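Local coordinates for hypothetical protein GrpB (Enterococcus faecalis, PDB 2NRK) that is of unknown function but belongs to the GrpB family, probably related to the nucleotidyltransferases, whose fold it may share, at residues E20-A25 and I54-I59; E79-F84 and R89-K94; H104-Q107 and Q112-L115. One frame throughout, in Å; residues are numbered along the deposited sequence. Where two conformers were deposited one is given.

Contact 1 (E20-A25 and I54-I59); sequences EEEAQA and IDFLVI
Phe56 of strand 54-60 projects its ring tip at helix 14-30, where it meets the beginning of the Glu22 side chain. Phe56 CZ lies 3.5 Å from Glu22 CB and 3.7 Å from Glu22 CG, and the two side chains cross at about a right angle. The ring receives these methylenes obliquely. One ring atom further round, Phe56 CE1 is 3.8 Å from the backbone N of Ala23 and 4.4 Å from Ala23 CB, which adds a small apolar contact; no hydrogen bond joins the two segments.

Glu22 leaves the ring by a bend at chi2 (71°), which takes the carboxylate away from the strand and leaves its plane 63° from that of the ring. There OE2 binds Tyr78 OH and forms a salt bridge with Lys94 NZ. Phe19, earlier on the same helix, also meets the Phe56 ring, and Ala23 packs on Val37 of the neighbouring strand 34-40.

Helix 14-30 thus packs on the sheet with Glu22 serving twice: its methylenes cover buried aromatic carbon, while its carboxylate, carried beyond the ring, is paired with Tyr78 and Lys94.

Contact 2 (E79-F84 and R89-K94); sequences EYMGEF and RRYLRK
The beta hairpin of strands 79-80 and 89-94, at one border of the mixed sheet, pairs Glu79 with Arg93 as an antiparallel hydrogen-bonded pair: Glu79 N to Arg93 O is 2.8 Å and Arg93 N to Glu79 O is 3.2 Å. Beyond it, Met81 N reaches Tyr91 O and Gly82 O accepts from Tyr91 N.

The same Glu79-Arg93 pair is joined by a salt bridge. Arg93 NE is 2.6 Å from Glu79 OE1, which lies near the guanidinium plane but is met from above the carboxylate plane, the two planes being 44° apart. Met81, modelled as selenomethionine, bends so that CE sits over one guanidinium face, 3.3 Å from Arg93 NH2.

Where the chain turns, Arg89 grips one backbone oxygen side-on: Glu83 O is 3.1 Å from Arg89 NE and 3.2 Å from Arg89 NH2. A bend at chi3 (62°) brings the guanidinium there. The rings of Phe84 and Tyr91 run nearly parallel (7°) but are slid apart, with their CD2 atoms 3.6 Å from each other. Tyr80 CD1 packs on Leu92 CD2; the Tyr80 OH is hydrogen-bonded to Asp67, which also pairs with Arg90.

Two arginines thus brace the hairpin, one through a carboxylate and one through backbone carbonyl oxygen near the turn.

Contact 3 (H104-Q107 and Q112-L115); sequences HIYQ and QEIL
Tyr106 of strand 101-107 and Glu113 of helix 111-126 meet where the helix, entered by a short connection, packs against the mixed sheet. Glu113 CB lies over one face of the tyrosine ring in a CH-pi contact, 3.7 Å from the centroid and 24° off the ring normal. It is displaced toward the rim, as its 3.4 Å approach to Tyr106 CE1 indicates. From there the glutamate bends at chi2 (-67°) and runs on to the phenol end, its carboxylate plane turned 59° from the ring, until Glu113 OE1 is 2.7 Å from Tyr106 OH. That bond is weak and not settled, since His117 NE2, one turn beyond Glu113 on the helix, is also hydrogen-bonded to the tyrosine oxygen.

Alongside, Ile114 CG1 approaches Tyr106 CB at 4.1 Å, an apolar contact nearer the backbone of the strand.

In the next shell, Arg116 forms a salt bridge with Glu113 OE1, so this oxygen has a cationic partner as well as the phenol; the arginine would be expected to stabilise the negative charge. Arg89 and Leu57, from the two neighbouring strands, touch Tyr106. Ile114 packs on Ile59 and on Trp172 of the second subunit, which brings the dimer interface close to this seam. At the end of the strand, Ile114 CD1 comes within 3.4 Å of the carbonyl oxygen Gln107 O.

How the contacts relate
From the N terminus, contact 1 comes first: it brings helix 14-30 back to strand 54-60 across 28 residues that include the border strand 34-40. Contact 2 then closes the hairpin, with four residues between its segments, and contact 3 closes the short three-residue connection from strand 101-107 into helix 111-126. The three follow in series; none nests in or crosses another. Strand 101-107 lies between strands 54-60 and 89-94 in the sheet, with Phe56 O meeting His104 N at 2.7 Å and Arg90 O meeting Ile105 N at 2.8 Å in probable hydrogen bonds. Contacts 1 and 2 also touch, at Glu22. One sheet therefore joins all three.

Contact 1 (E20-A25 and I54-I59)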
loop_
_atom_site.group_PDB
_atom_site.type_symbol
_atom_site.label_atom_id
_atom_site.label_comp_id
_atom_site.label_asym_id
_atom_site.label_seq_id
_atom_site.Cartn_x
_atom_site.Cartn_y
_atom_site.Cartn_z
ATOM N N GLU A 20 -20.550 7.847 7.685
ATOM C CA GLU A 20 -21.185 6.544 7.503
ATOM C C GLU A 20 -22.480 6.628 6.671
ATOM O O GLU A 20 -22.724 5.772 5.829
ATOM C CB GLU A 20 -21.347 5.878 8.859
ATOM C CG GLU A 20 -19.933 5.483 9.327
ATOM C CD GLU A 20 -19.940 4.555 10.477
ATOM O OE1 GLU A 20 -21.030 4.331 11.017
ATOM O OE2 GLU A 20 -18.855 4.096 10.884
ATOM N N GLU A 21 -23.249 7.689 6.860
ATOM C CA GLU A 21 -24.507 7.876 6.142
ATOM C C GLU A 21 -24.213 8.018 4.639
ATOM O O GLU A 21 -24.850 7.386 3.778
ATOM C CB GLU A 21 -25.151 9.151 6.633
ATOM C CG GLU A 21 -26.521 9.439 6.077
ATOM C CD GLU A 21 -27.333 10.347 7.016
ATOM O OE1 GLU A 21 -27.259 10.168 8.267
ATOM O OE2 GLU A 21 -28.050 11.232 6.499
ATOM N N GLU A 22 -23.270 8.901 4.328
ATOM C CA GLU A 22 -22.998 9.139 2.925
ATOM C C GLU A 22 -22.257 7.952 2.316
ATOM O O GLU A 22 -22.399 7.668 1.119
ATOM C CB GLU A 22 -22.223 10.461 2.743
ATOM C CG GLU A 22 -22.009 10.872 1.265
ATOM C CD GLU A 22 -23.309 11.338 0.564
ATOM O OE1 GLU A 22 -24.425 11.222 1.146
ATOM O OE2 GLU A 22 -23.205 11.844 -0.585
ATOM N N ALA A 23 -21.429 7.269 3.108
ATOM C CA ALA A 23 -20.718 6.119 2.557
ATOM C C ALA A 23 -21.742 5.081 2.029
ATOM O O ALA A 23 -21.548 4.483 0.963
ATOM C CB ALA A 23 -19.771 5.481 3.588
ATOM N N GLN A 24 -22.840 4.886 2.754
ATOM C CA GLN A 24 -23.882 3.945 2.339
ATOM C C GLN A 24 -24.511 4.418 1.016
ATOM O O GLN A 24 -24.742 3.623 0.093
ATOM C CB GLN A 24 -24.951 3.847 3.437
ATOM C CG GLN A 24 -25.691 2.508 3.538
ATOM C CD GLN A 24 -26.697 2.497 4.683
ATOM O OE1 GLN A 24 -27.455 3.452 4.861
ATOM N NE2 GLN A 24 -26.700 1.423 5.470
ATOM N N ALA A 25 -24.791 5.715 0.941
ATOM C CA ALA A 25 -25.379 6.311 -0.264
ATOM C C ALA A 25 -24.462 6.067 -1.463
ATOM O O ALA A 25 -24.936 5.672 -2.543
ATOM C CB ALA A 25 -25.641 7.806 -0.053
ATOM N N ILE A 54 -16.300 16.415 4.911
ATOM C CA ILE A 54 -15.973 15.001 5.099
ATOM C C ILE A 54 -15.276 14.500 3.839
ATOM O O ILE A 54 -15.833 14.623 2.742
ATOM C CB ILE A 54 -17.230 14.123 5.329
ATOM C CG1 ILE A 54 -18.173 14.673 6.426
ATOM C CG2 ILE A 54 -16.824 12.664 5.632
ATOM C CD1 ILE A 54 -17.552 14.763 7.800
ATOM N N ASP A 55 -14.083 13.924 4.011
ATOM C CA ASP A 55 -13.360 13.273 2.904
ATOM C C ASP A 55 -13.589 11.774 2.867
ATOM O O ASP A 55 -13.423 11.071 3.918
ATOM C CB ASP A 55 -11.849 13.514 2.994
ATOM C CG ASP A 55 -11.499 14.972 2.828
ATOM O OD1 ASP A 55 -11.487 15.442 1.677
ATOM O OD2 ASP A 55 -11.249 15.641 3.866
ATOM N N PHE A 56 -13.910 11.291 1.669
ATOM C CA PHE A 56 -14.150 9.859 1.364
ATOM C C PHE A 56 -13.095 9.326 0.415
ATOM O O PHE A 56 -12.774 9.979 -0.606
ATOM C CB PHE A 56 -15.530 9.648 0.702
ATOM C CG PHE A 56 -16.677 10.145 1.529
ATOM C CD1 PHE A 56 -17.459 9.250 2.253
ATOM C CD2 PHE A 56 -16.964 11.502 1.610
ATOM C CE1 PHE A 56 -18.501 9.702 3.084
ATOM C CE2 PHE A 56 -18.008 11.959 2.422
ATOM C CZ PHE A 56 -18.784 11.055 3.166
ATOM N N LEU A 57 -12.527 8.164 0.774
ATOM C CA LEU A 57 -11.622 7.423 -0.122
ATOM C C LEU A 57 -12.406 6.227 -0.627
ATOM O O LEU A 57 -12.835 5.396 0.161
ATOM C CB LEU A 57 -10.362 6.969 0.625
ATOM C CG LEU A 57 -9.386 6.080 -0.194
ATOM C CD1 LEU A 57 -8.885 6.791 -1.457
ATOM C CD2 LEU A 57 -8.178 5.665 0.665
ATOM N N VAL A 58 -12.678 6.209 -1.916
ATOM C CA VAL A 58 -13.448 5.124 -2.517
ATOM C C VAL A 58 -12.486 4.348 -3.434
ATOM O O VAL A 58 -11.885 4.927 -4.354
ATOM C CB VAL A 58 -14.635 5.690 -3.342
ATOM C CG1 VAL A 58 -15.376 4.558 -4.000
ATOM C CG2 VAL A 58 -15.589 6.484 -2.455
ATOM N N ILE A 59 -12.371 3.046 -3.188
ATOM C CA ILE A 59 -11.446 2.205 -3.947
ATOM C C ILE A 59 -12.289 1.287 -4.810
ATOM O O ILE A 59 -13.176 0.586 -4.291
ATOM C CB ILE A 59 -10.554 1.382 -2.976
ATOM C CG1 ILE A 59 -9.808 2.341 -2.044
ATOM C CG2 ILE A 59 -9.631 0.509 -3.787
ATOM C CD1 ILE A 59 -9.099 1.582 -0.894
#

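Contact 2 (E79-F84 and R89-K94)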
loop_
_atom_site.group_PDB
_atom_site.type_symbol
_atom_site.label_atom_id
_atom_site.label_comp_id
_atom_site.label_asym_id
_atom_site.label_seq_id
_atom_site.Cartn_x
_atom_site.Cartn_y
_atom_site.Cartn_z
ATOM N N GLU A 79 -20.982 17.562 -7.862
ATOM C CA GLU A 79 -20.310 17.932 -9.077
ATOM C C GLU A 79 -19.283 16.841 -9.382
ATOM O O GLU A 79 -18.451 16.487 -8.527
ATOM C CB GLU A 79 -19.536 19.249 -8.897
ATOM C CG GLU A 79 -20.282 20.516 -8.915
ATOM C CD GLU A 79 -19.266 21.680 -8.892
ATOM O OE1 GLU A 79 -18.793 22.022 -7.787
ATOM O OE2 GLU A 79 -18.915 22.183 -9.972
ATOM N N TYR A 80 -19.361 16.313 -10.592
ATOM C CA TYR A 80 -18.515 15.222 -11.039
ATOM C C TYR A 80 -17.288 15.819 -11.719
ATOM O O TYR A 80 -17.383 16.311 -12.845
ATOM C CB TYR A 80 -19.293 14.339 -12.010
ATOM C CG TYR A 80 -18.580 13.047 -12.319
ATOM C CD1 TYR A 80 -18.734 11.935 -11.482
ATOM C CD2 TYR A 80 -17.777 12.923 -13.453
ATOM C CE1 TYR A 80 -18.101 10.744 -11.749
ATOM C CE2 TYR A 80 -17.114 11.711 -13.736
ATOM C CZ TYR A 80 -17.278 10.646 -12.857
ATOM O OH TYR A 80 -16.636 9.467 -13.126
HETATM N N MSE A 81 -16.154 15.824 -11.024
HETATM C CA MSE A 81 -15.010 16.641 -11.469
HETATM C C MSE A 81 -13.973 15.904 -12.331
HETATM O O MSE A 81 -13.009 16.529 -12.806
HETATM C CB MSE A 81 -14.295 17.292 -10.258
HETATM C CG MSE A 81 -15.119 18.245 -9.372
HETATM SE SE MSE A 81 -15.960 19.621 -10.350
HETATM C CE MSE A 81 -14.451 20.772 -10.693
ATOM N N GLY A 82 -14.171 14.601 -12.568
ATOM C CA GLY A 82 -13.164 13.829 -13.298
ATOM C C GLY A 82 -11.886 13.708 -12.497
ATOM O O GLY A 82 -11.915 13.686 -11.250
ATOM N N GLU A 83 -10.755 13.675 -13.195
ATOM C CA GLU A 83 -9.465 13.571 -12.499
ATOM C C GLU A 83 -9.179 14.845 -11.706
ATOM O O GLU A 83 -8.553 14.778 -10.638
ATOM C CB GLU A 83 -8.334 13.324 -13.493
ATOM C CG GLU A 83 -8.412 11.956 -14.176
ATOM C CD GLU A 83 -7.199 11.686 -15.049
ATOM O OE1 GLU A 83 -6.643 12.663 -15.630
ATOM O OE2 GLU A 83 -6.826 10.492 -15.191
ATOM N N PHE A 84 -9.641 15.987 -12.220
ATOM C CA PHE A 84 -9.373 17.292 -11.569
ATOM C C PHE A 84 -7.879 17.424 -11.184
ATOM O O PHE A 84 -7.510 17.787 -10.051
ATOM C CB PHE A 84 -10.308 17.504 -10.363
ATOM C CG PHE A 84 -10.373 18.929 -9.892
ATOM C CD1 PHE A 84 -10.522 19.974 -10.805
ATOM C CD2 PHE A 84 -10.236 19.230 -8.542
ATOM C CE1 PHE A 84 -10.568 21.313 -10.375
ATOM C CE2 PHE A 84 -10.290 20.577 -8.106
ATOM C CZ PHE A 84 -10.455 21.607 -9.027
ATOM N N ARG A 89 -7.717 9.503 -10.777
ATOM C CA ARG A 89 -8.746 9.824 -9.788
ATOM C C ARG A 89 -10.083 10.112 -10.469
ATOM O O ARG A 89 -10.106 10.548 -11.641
ATOM C CB ARG A 89 -8.316 11.042 -8.955
ATOM C CG ARG A 89 -9.332 11.405 -7.851
ATOM C CD ARG A 89 -8.774 12.515 -6.951
ATOM N NE ARG A 89 -8.532 13.773 -7.698
ATOM C CZ ARG A 89 -8.276 14.938 -7.093
ATOM N NH1 ARG A 89 -8.230 14.994 -5.752
ATOM N NH2 ARG A 89 -8.052 16.048 -7.793
ATOM N N ARG A 90 -11.178 9.827 -9.769
ATOM C CA ARG A 90 -12.437 10.561 -10.012
ATOM C C ARG A 90 -12.792 11.311 -8.754
ATOM O O ARG A 90 -12.927 10.704 -7.693
ATOM C CB ARG A 90 -13.574 9.639 -10.458
ATOM C CG ARG A 90 -13.271 8.935 -11.788
ATOM C CD ARG A 90 -13.104 9.934 -12.963
ATOM N NE ARG A 90 -12.974 9.220 -14.238
ATOM C CZ ARG A 90 -11.831 8.739 -14.724
ATOM N NH1 ARG A 90 -10.686 8.935 -14.069
ATOM N NH2 ARG A 90 -11.830 8.075 -15.911
ATOM N N TYR A 91 -12.994 12.618 -8.879
ATOM C CA TYR A 91 -13.177 13.463 -7.724
ATOM C C TYR A 91 -14.618 13.994 -7.769
ATOM O O TYR A 91 -15.088 14.407 -8.841
ATOM C CB TYR A 91 -12.181 14.622 -7.810
ATOM C CG TYR A 91 -12.274 15.639 -6.690
ATOM C CD1 TYR A 91 -12.032 15.267 -5.370
ATOM C CD2 TYR A 91 -12.537 16.987 -6.965
ATOM C CE1 TYR A 91 -12.077 16.230 -4.324
ATOM C CE2 TYR A 91 -12.585 17.952 -5.925
ATOM C CZ TYR A 91 -12.370 17.541 -4.619
ATOM O OH TYR A 91 -12.430 18.498 -3.612
ATOM N N LEU A 92 -15.290 13.955 -6.629
ATOM C CA LEU A 92 -16.650 14.502 -6.495
ATOM C C LEU A 92 -16.646 15.518 -5.372
ATOM O O LEU A 92 -16.011 15.313 -4.345
ATOM C CB LEU A 92 -17.671 13.418 -6.114
ATOM C CG LEU A 92 -17.685 12.050 -6.811
ATOM C CD1 LEU A 92 -18.742 11.158 -6.177
ATOM C CD2 LEU A 92 -17.965 12.231 -8.251
ATOM N N ARG A 93 -17.397 16.593 -5.551
ATOM C CA ARG A 93 -17.580 17.556 -4.472
ATOM C C ARG A 93 -19.016 17.986 -4.403
ATOM O O ARG A 93 -19.720 18.099 -5.429
ATOM C CB ARG A 93 -16.658 18.783 -4.660
ATOM C CG ARG A 93 -16.962 19.587 -5.885
ATOM C CD ARG A 93 -15.851 20.644 -6.120
ATOM N NE ARG A 93 -16.275 21.494 -7.207
ATOM C CZ ARG A 93 -15.475 22.348 -7.839
ATOM N NH1 ARG A 93 -14.202 22.445 -7.466
ATOM N NH2 ARG A 93 -15.961 23.068 -8.838
ATOM N N LYS A 94 -19.453 18.222 -3.175
ATOM C CA LYS A 94 -20.761 18.847 -2.950
ATOM C C LYS A 94 -20.770 19.618 -1.645
ATOM O O LYS A 94 -19.903 19.414 -0.804
ATOM C CB LYS A 94 -21.865 17.785 -3.002
ATOM C CG LYS A 94 -22.100 16.951 -1.785
ATOM C CD LYS A 94 -23.352 16.082 -2.031
ATOM C CE LYS A 94 -23.521 14.995 -1.015
ATOM N NZ LYS A 94 -24.815 14.152 -1.091
HETATM O O HOH W 1 -15.422 12.511 -10.946
HETATM O O HOH W 2 -8.222 8.161 -15.232
#

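Contact 3 (H104-Q107 and Q112-L115)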
loop_
_atom_site.group_PDB
_atom_site.type_symbol
_atom_site.label_atom_id
_atom_site.label_comp_id
_atom_site.label_asym_id
_atom_site.label_seq_id
_atom_site.Cartn_x
_atom_site.Cartn_y
_atom_site.Cartn_z
ATOM N N HIS A 104 -12.916 10.983 -3.115
ATOM C CA HIS A 104 -11.675 10.772 -3.866
ATOM C C HIS A 104 -11.727 9.307 -4.285
ATOM O O HIS A 104 -11.601 8.420 -3.424
ATOM C CB HIS A 104 -10.454 10.965 -2.949
ATOM C CG HIS A 104 -10.451 12.264 -2.195
ATOM N ND1 HIS A 104 -9.715 13.357 -2.598
ATOM C CD2 HIS A 104 -11.123 12.649 -1.087
ATOM C CE1 HIS A 104 -9.912 14.354 -1.749
ATOM N NE2 HIS A 104 -10.766 13.955 -0.824
ATOM N N ILE A 105 -11.983 9.062 -5.568
ATOM C CA ILE A 105 -12.170 7.693 -6.047
ATOM C C ILE A 105 -10.904 7.279 -6.803
ATOM O O ILE A 105 -10.433 7.994 -7.685
ATOM C CB ILE A 105 -13.404 7.560 -6.959
ATOM C CG1 ILE A 105 -14.660 8.130 -6.274
ATOM C CG2 ILE A 105 -13.659 6.097 -7.301
ATOM C CD1 ILE A 105 -15.912 8.212 -7.221
ATOM N N TYR A 106 -10.355 6.108 -6.455
ATOM C CA TYR A 106 -9.187 5.599 -7.175
ATOM C C TYR A 106 -9.359 4.116 -7.511
ATOM O O TYR A 106 -10.065 3.392 -6.817
ATOM C CB TYR A 106 -7.927 5.699 -6.326
ATOM C CG TYR A 106 -7.526 7.102 -5.901
ATOM C CD1 TYR A 106 -6.734 7.908 -6.719
ATOM C CD2 TYR A 106 -7.878 7.564 -4.638
ATOM C CE1 TYR A 106 -6.319 9.204 -6.251
ATOM C CE2 TYR A 106 -7.494 8.822 -4.187
ATOM C CZ TYR A 106 -6.726 9.617 -4.979
ATOM O OH TYR A 106 -6.332 10.846 -4.430
ATOM N N GLN A 107 -8.690 3.682 -8.570
ATOM C CA GLN A 107 -8.635 2.260 -8.879
ATOM C C GLN A 107 -7.725 1.535 -7.872
ATOM O O GLN A 107 -6.759 2.119 -7.362
ATOM C CB GLN A 107 -8.085 2.048 -10.285
ATOM C CG GLN A 107 -8.412 0.685 -10.852
ATOM C CD GLN A 107 -8.247 0.685 -12.361
ATOM O OE1 GLN A 107 -9.183 0.996 -13.098
ATOM N NE2 GLN A 107 -7.043 0.383 -12.817
ATOM N N GLN A 112 -0.031 4.298 -4.593
ATOM C CA GLN A 112 0.613 5.511 -4.062
ATOM C C GLN A 112 -0.413 6.460 -3.450
ATOM O O GLN A 112 -0.207 6.966 -2.343
ATOM C CB GLN A 112 1.409 6.240 -5.156
ATOM C CG GLN A 112 2.488 5.401 -5.828
ATOM C CD GLN A 112 3.793 5.396 -5.075
ATOM O OE1 GLN A 112 3.882 4.862 -3.978
ATOM N NE2 GLN A 112 4.828 5.980 -5.677
ATOM N N GLU A 113 -1.515 6.700 -4.169
ATOM C CA GLU A 113 -2.529 7.659 -3.674
ATOM C C GLU A 113 -3.319 7.048 -2.556
ATOM O O GLU A 113 -3.620 7.709 -1.561
ATOM C CB GLU A 113 -3.443 8.064 -4.814
ATOM C CG GLU A 113 -2.754 9.125 -5.673
ATOM C CD GLU A 113 -2.606 10.427 -4.860
ATOM O OE1 GLU A 113 -3.646 11.049 -4.510
ATOM O OE2 GLU A 113 -1.472 10.804 -4.561
ATOM N N ILE A 114 -3.666 5.765 -2.718
ATOM C CA ILE A 114 -4.469 5.135 -1.658
ATOM C C ILE A 114 -3.721 5.133 -0.332
ATOM O O ILE A 114 -4.254 5.541 0.702
ATOM C CB ILE A 114 -4.910 3.702 -2.064
ATOM C CG1 ILE A 114 -5.837 3.784 -3.303
ATOM C CG2 ILE A 114 -5.594 2.991 -0.867
ATOM C CD1 ILE A 114 -6.053 2.418 -4.026
ATOM N N LEU A 115 -2.469 4.673 -0.358
ATOM C CA LEU A 115 -1.652 4.702 0.886
ATOM C C LEU A 115 -1.315 6.090 1.376
ATOM O O LEU A 115 -1.214 6.290 2.583
ATOM C CB LEU A 115 -0.380 3.841 0.785
ATOM C CG LEU A 115 -0.658 2.339 0.738
ATOM C CD1 LEU A 115 0.674 1.608 0.858
ATOM C CD2 LEU A 115 -1.592 1.829 1.884
#